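Hyaluronoglucosaminidase (Apis mellifera, PDB 1FCQ) hydrolyses hyaluronan as a glycosidase family 56 enzyme of bee venom, where it is also a major allergen. Local coordinates at residues 268-271 / 275-278; 226-231 / 235-240. One frame throughout, in Å; residues are numbered along the deposited sequence.

Contact 1: 268-271 / 275-278; sequences YKYQ and DTDL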
loop_
_atom_site.group_PDB
_atom_site.type_symbol
_atom_site.label_atom_id
_atom_site.label_comp_id
_atom_site.label_asym_id
_atom_site.label_seq_id
_atom_site.Cartn_x
_atom_site.Cartn_y
_atom_site.Cartn_z
ATOM N N TYR A 268 -1.699 -13.066 3.766
ATOM C CA TYR A 268 -2.031 -14.353 4.389
ATOM C C TYR A 268 -1.094 -14.689 5.533
ATOM O O TYR A 268 -1.187 -15.790 6.094
ATOM C CB TYR A 268 -2.081 -15.472 3.334
ATOM C CG TYR A 268 -0.733 -15.679 2.668
ATOM C CD1 TYR A 268 0.140 -16.603 3.235
ATOM C CD2 TYR A 268 -0.305 -14.979 1.563
ATOM C CE1 TYR A 268 1.389 -16.810 2.687
ATOM C CE2 TYR A 268 0.942 -15.170 1.001
ATOM C CZ TYR A 268 1.797 -16.098 1.586
ATOM O OH TYR A 268 3.048 -16.322 1.066
ATOM N N LYS A 269 -0.220 -13.778 5.936
ATOM C CA LYS A 269 0.644 -13.957 7.091
ATOM C C LYS A 269 0.300 -12.882 8.129
ATOM O O LYS A 269 -0.216 -11.828 7.746
ATOM C CB LYS A 269 2.122 -13.756 6.741
ATOM C CG LYS A 269 2.675 -14.701 5.687
ATOM C CD LYS A 269 2.802 -16.100 6.285
ATOM C CE LYS A 269 3.773 -16.923 5.449
ATOM N NZ LYS A 269 3.829 -18.326 5.962
ATOM N N TYR A 270 0.567 -13.123 9.401
ATOM C CA TYR A 270 0.326 -12.119 10.441
ATOM C C TYR A 270 1.434 -11.088 10.356
ATOM O O TYR A 270 2.614 -11.434 10.232
ATOM C CB TYR A 270 0.281 -12.751 11.847
ATOM C CG TYR A 270 -0.964 -13.602 11.992
ATOM C CD1 TYR A 270 -0.917 -14.988 11.849
ATOM C CD2 TYR A 270 -2.201 -13.018 12.237
ATOM C CE1 TYR A 270 -2.053 -15.748 11.963
ATOM C CE2 TYR A 270 -3.350 -13.776 12.349
ATOM C CZ TYR A 270 -3.272 -15.156 12.224
ATOM O OH TYR A 270 -4.408 -15.920 12.305
ATOM N N GLN A 271 1.133 -9.799 10.436
ATOM C CA GLN A 271 2.153 -8.760 10.321
ATOM C C GLN A 271 3.200 -8.811 11.420
ATOM O O GLN A 271 4.364 -8.483 11.174
ATOM C CB GLN A 271 1.439 -7.408 10.263
ATOM C CG GLN A 271 2.298 -6.206 9.916
ATOM C CD GLN A 271 1.472 -4.932 9.887
ATOM O OE1 GLN A 271 0.906 -4.562 8.854
ATOM N NE2 GLN A 271 1.388 -4.252 11.027
ATOM N N ASP A 275 5.934 -15.479 9.772
ATOM C CA ASP A 275 6.073 -16.822 9.234
ATOM C C ASP A 275 4.813 -17.647 9.473
ATOM O O ASP A 275 4.701 -18.786 9.013
ATOM C CB ASP A 275 7.271 -17.530 9.861
ATOM C CG ASP A 275 8.603 -17.158 9.248
ATOM O OD1 ASP A 275 8.648 -16.514 8.180
ATOM O OD2 ASP A 275 9.627 -17.536 9.864
ATOM N N THR A 276 3.845 -17.088 10.187
ATOM C CA THR A 276 2.621 -17.780 10.537
ATOM C C THR A 276 1.468 -17.450 9.595
ATOM O O THR A 276 1.120 -16.279 9.469
ATOM C CB THR A 276 2.195 -17.424 11.980
ATOM O OG1 THR A 276 3.287 -17.742 12.855
ATOM C CG2 THR A 276 0.967 -18.198 12.427
ATOM N N ASP A 277 0.912 -18.460 8.958
ATOM C CA ASP A 277 -0.203 -18.367 8.054
ATOM C C ASP A 277 -1.488 -18.028 8.832
ATOM O O ASP A 277 -1.713 -18.506 9.947
ATOM C CB ASP A 277 -0.497 -19.622 7.236
ATOM C CG ASP A 277 0.608 -19.993 6.269
ATOM O OD1 ASP A 277 1.118 -19.114 5.544
ATOM O OD2 ASP A 277 0.966 -21.192 6.248
ATOM N N LEU A 278 -2.333 -17.197 8.205
ATOM C CA LEU A 278 -3.582 -16.847 8.878
ATOM C C LEU A 278 -4.439 -18.082 9.149
ATOM O O LEU A 278 -4.555 -18.962 8.309
ATOM C CB LEU A 278 -4.398 -15.885 8.004
ATOM C CG LEU A 278 -4.438 -14.427 8.469
ATOM C CD1 LEU A 278 -3.064 -13.852 8.711
ATOM C CD2 LEU A 278 -5.187 -13.582 7.440
#
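Lys269 NZ is gripped by two oxygens of segment 275-278: it makes a salt bridge to Asp277 OD1 at 2.9 Å and a weak hydrogen bond to the backbone oxygen Asp275 O at 3.2 Å. The two charged side chains run side by side and point the same way, and a bend in the lysine chain at chi2 (-72°) swings the ammonium over the carboxylate, meeting OD1 from above its plane. That same oxygen lies in the plane of the Tyr268 ring, at its edge, 3.5 Å from Tyr268 CD1, while OD2 is taken by Gln315. Behind the ion pair the backbones are tied together. Leu278 N donates to Tyr268 O at 2.8 Å, and Tyr270 N reaches Thr276 O at 3.2 Å. At Tyr270, Leu278 CD1 sits over the ring centre, 3.6 Å from the centroid and 7° off the normal, a CH-pi contact; Thr276 CG2 touches the ring at CD1. The tyrosine hydroxyl is held beyond the segments by Asp282 and Ser279 N. The two flanking backbone bonds bracket Lys269 and Asp277, an antiparallel non-hydrogen-bonded pair within the beta-alpha loop that leads from a barrel strand into helix 280-292 of this TIM-barrel hydrolase.

Contact 2: 226-231 / 235-240; sequences VYLRWN and GERVGL
This is a loop-on-helix contact within a beta-alpha unit of the TIM barrel: the irregular chain 226-231, which follows strand 221-222, lies against the early turns of helix 234-253, the helix it leads into. Neither side offers a sheet partner to the other, and the join is made by two helix side chains one turn apart: Arg237, which bonds to loop carbonyls, and Leu240, which packs against the loop. Leu240 supplies the apolar half. Its CG stands anti to the backbone N (chi1 179°), which sends the two methyls up to the loop, where CD2 comes within 3.6 Å of Tyr227 O and CD1 packs at 3.9 Å against Arg229 NH1, the two side chains crossing at about a right angle. Leu228 lies against Arg237, its CD2 3.9 Å from Arg237 O, and also touches Asp282 and Thr286 of helix 280-292.

Arg237 supplies the polar half. Extended from CG to NE, it lays its guanidinium edge along two successive carbonyls, so that one flat group fixes the path of the loop where it turns back to the helix. The third nitrogen, NH1, is engaged in a salt bridge to Asp282, which would hold the group's rotation as well as balance its charge. NH2 also lies over one face of the Trp230 ring, near its rim, although the cation-pi attraction there is at most weak. Of the two carbonyl bonds, NE to Arg229 O spans 2.8 Å with the acceptor near the guanidinium plane, whereas NH2 to Trp230 O spans 2.7 Å and is more bent, with an N-H...O angle of 136°.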
loop_
_atom_site.group_PDB
_atom_site.type_symbol
_atom_site.label_atom_id
_atom_site.label_comp_id
_atom_site.label_asym_id
_atom_site.label_seq_id
_atom_site.Cartn_x
_atom_site.Cartn_y
_atom_site.Cartn_z
ATOM N N VAL A 226 -4.763 -4.048 5.247
ATOM C CA VAL A 226 -5.503 -4.615 6.367
ATOM C C VAL A 226 -4.861 -5.894 6.893
ATOM O O VAL A 226 -5.528 -6.850 7.247
ATOM C CB VAL A 226 -6.991 -4.816 6.020
ATOM C CG1 VAL A 226 -7.639 -3.469 5.645
ATOM C CG2 VAL A 226 -7.262 -5.811 4.912
ATOM N N TYR A 227 -3.532 -5.855 6.976
ATOM C CA TYR A 227 -2.799 -7.028 7.481
ATOM C C TYR A 227 -3.096 -7.252 8.959
ATOM O O TYR A 227 -3.089 -6.324 9.771
ATOM C CB TYR A 227 -1.309 -6.870 7.214
ATOM C CG TYR A 227 -0.888 -6.672 5.778
ATOM C CD1 TYR A 227 -1.779 -6.818 4.724
ATOM C CD2 TYR A 227 0.432 -6.321 5.483
ATOM C CE1 TYR A 227 -1.368 -6.616 3.425
ATOM C CE2 TYR A 227 0.851 -6.152 4.172
ATOM C CZ TYR A 227 -0.070 -6.279 3.149
ATOM O OH TYR A 227 0.318 -6.093 1.841
ATOM N N LEU A 228 -3.417 -8.512 9.297
ATOM C CA LEU A 228 -3.754 -8.827 10.672
ATOM C C LEU A 228 -2.547 -8.978 11.584
ATOM O O LEU A 228 -1.425 -9.223 11.152
ATOM C CB LEU A 228 -4.561 -10.133 10.759
ATOM C CG LEU A 228 -5.736 -10.246 9.784
ATOM C CD1 LEU A 228 -6.533 -11.508 10.080
ATOM C CD2 LEU A 228 -6.604 -8.994 9.876
ATOM N N ARG A 229 -2.814 -8.736 12.871
ATOM C CA ARG A 229 -1.795 -8.927 13.895
ATOM C C ARG A 229 -2.215 -10.109 14.769
ATOM O O ARG A 229 -3.397 -10.289 15.056
ATOM C CB ARG A 229 -1.521 -7.673 14.707
ATOM C CG ARG A 229 -0.789 -6.609 13.885
ATOM C CD ARG A 229 -0.047 -5.650 14.807
ATOM N NE ARG A 229 -0.973 -5.059 15.771
ATOM C CZ ARG A 229 -1.792 -4.052 15.481
ATOM N NH1 ARG A 229 -1.775 -3.531 14.265
ATOM N NH2 ARG A 229 -2.596 -3.572 16.418
ATOM N N TRP A 230 -1.236 -10.939 15.114
ATOM C CA TRP A 230 -1.466 -12.117 15.940
ATOM C C TRP A 230 -1.781 -11.726 17.378
ATOM O O TRP A 230 -2.616 -12.361 18.035
ATOM C CB TRP A 230 -0.233 -13.023 15.877
ATOM C CG TRP A 230 -0.484 -14.418 16.358
ATOM C CD1 TRP A 230 -1.002 -15.460 15.641
ATOM C CD2 TRP A 230 -0.227 -14.922 17.674
ATOM N NE1 TRP A 230 -1.082 -16.579 16.431
ATOM C CE2 TRP A 230 -0.615 -16.276 17.684
ATOM C CE3 TRP A 230 0.292 -14.356 18.841
ATOM C CZ2 TRP A 230 -0.497 -17.074 18.819
ATOM C CZ3 TRP A 230 0.407 -15.148 19.967
ATOM C CH2 TRP A 230 0.014 -16.494 19.948
ATOM N N ASN A 231 -1.167 -10.664 17.875
ATOM C CA ASN A 231 -1.381 -10.171 19.230
ATOM C C ASN A 231 -2.611 -9.277 19.325
ATOM O O ASN A 231 -2.551 -8.082 19.608
ATOM C CB ASN A 231 -0.154 -9.412 19.728
ATOM C CG ASN A 231 -0.107 -9.207 21.229
ATOM O OD1 ASN A 231 0.908 -8.758 21.758
ATOM N ND2 ASN A 231 -1.172 -9.526 21.948
ATOM N N GLY A 235 -12.038 -10.791 17.639
ATOM C CA GLY A 235 -12.885 -9.640 17.373
ATOM C C GLY A 235 -12.081 -8.398 17.004
ATOM O O GLY A 235 -12.506 -7.642 16.114
ATOM N N GLU A 236 -10.931 -8.194 17.642
ATOM C CA GLU A 236 -10.075 -7.065 17.336
ATOM C C GLU A 236 -9.488 -7.183 15.930
ATOM O O GLU A 236 -9.301 -6.163 15.256
ATOM C CB GLU A 236 -8.939 -6.864 18.337
ATOM C CG GLU A 236 -9.430 -6.315 19.666
ATOM C CD GLU A 236 -8.415 -6.384 20.784
ATOM O OE1 GLU A 236 -8.587 -5.593 21.742
ATOM O OE2 GLU A 236 -7.464 -7.190 20.733
ATOM N N ARG A 237 -9.235 -8.426 15.485
ATOM C CA ARG A 237 -8.715 -8.561 14.115
ATOM C C ARG A 237 -9.749 -8.128 13.092
ATOM O O ARG A 237 -9.452 -7.500 12.065
ATOM C CB ARG A 237 -8.228 -9.991 13.873
ATOM C CG ARG A 237 -6.937 -10.305 14.621
ATOM C CD ARG A 237 -6.536 -11.744 14.285
ATOM N NE ARG A 237 -5.475 -12.214 15.168
ATOM C CZ ARG A 237 -5.634 -13.218 16.021
ATOM N NH1 ARG A 237 -6.799 -13.858 16.077
ATOM N NH2 ARG A 237 -4.659 -13.629 16.819
ATOM N N VAL A 238 -11.016 -8.450 13.338
ATOM C CA VAL A 238 -12.108 -8.034 12.464
ATOM C C VAL A 238 -12.248 -6.513 12.521
ATOM O O VAL A 238 -12.491 -5.869 11.501
ATOM C CB VAL A 238 -13.424 -8.701 12.884
ATOM C CG1 VAL A 238 -14.600 -8.123 12.119
ATOM C CG2 VAL A 238 -13.317 -10.208 12.679
ATOM N N GLY A 239 -12.128 -5.959 13.722
ATOM C CA GLY A 239 -12.200 -4.520 13.931
ATOM C C GLY A 239 -11.102 -3.760 13.199
ATOM O O GLY A 239 -11.339 -2.666 12.675
ATOM N N LEU A 240 -9.888 -4.290 13.211
ATOM C CA LEU A 240 -8.754 -3.707 12.509
ATOM C C LEU A 240 -9.142 -3.561 11.040
ATOM O O LEU A 240 -8.972 -2.491 10.447
ATOM C CB LEU A 240 -7.515 -4.593 12.620
ATOM C CG LEU A 240 -6.215 -4.190 11.932
ATOM C CD1 LEU A 240 -5.042 -4.913 12.588
ATOM C CD2 LEU A 240 -6.178 -4.525 10.441
#

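Contacts 1 and 2 illustrate how successive beta-alpha loops of a barrel brace one another. Contact 2 closes along the chain before contact 1 opens, yet their centres lie only about 11 Å apart, on the same side of the chain's centre. A probable hydrogen bond from Gln271 N to Leu228 O, 2.7 Å long, joins the two loops, and Leu278 CD2 packs on Leu228 CD1 at 3.6 Å. The rings of Tyr270 and Trp230 meet edge-to-face. Asp282 OD2 takes both the Tyr270 hydroxyl and Arg237 NH1, so one oxygen of helix 280-292 joins the loop of contact 1 to helix 234-253.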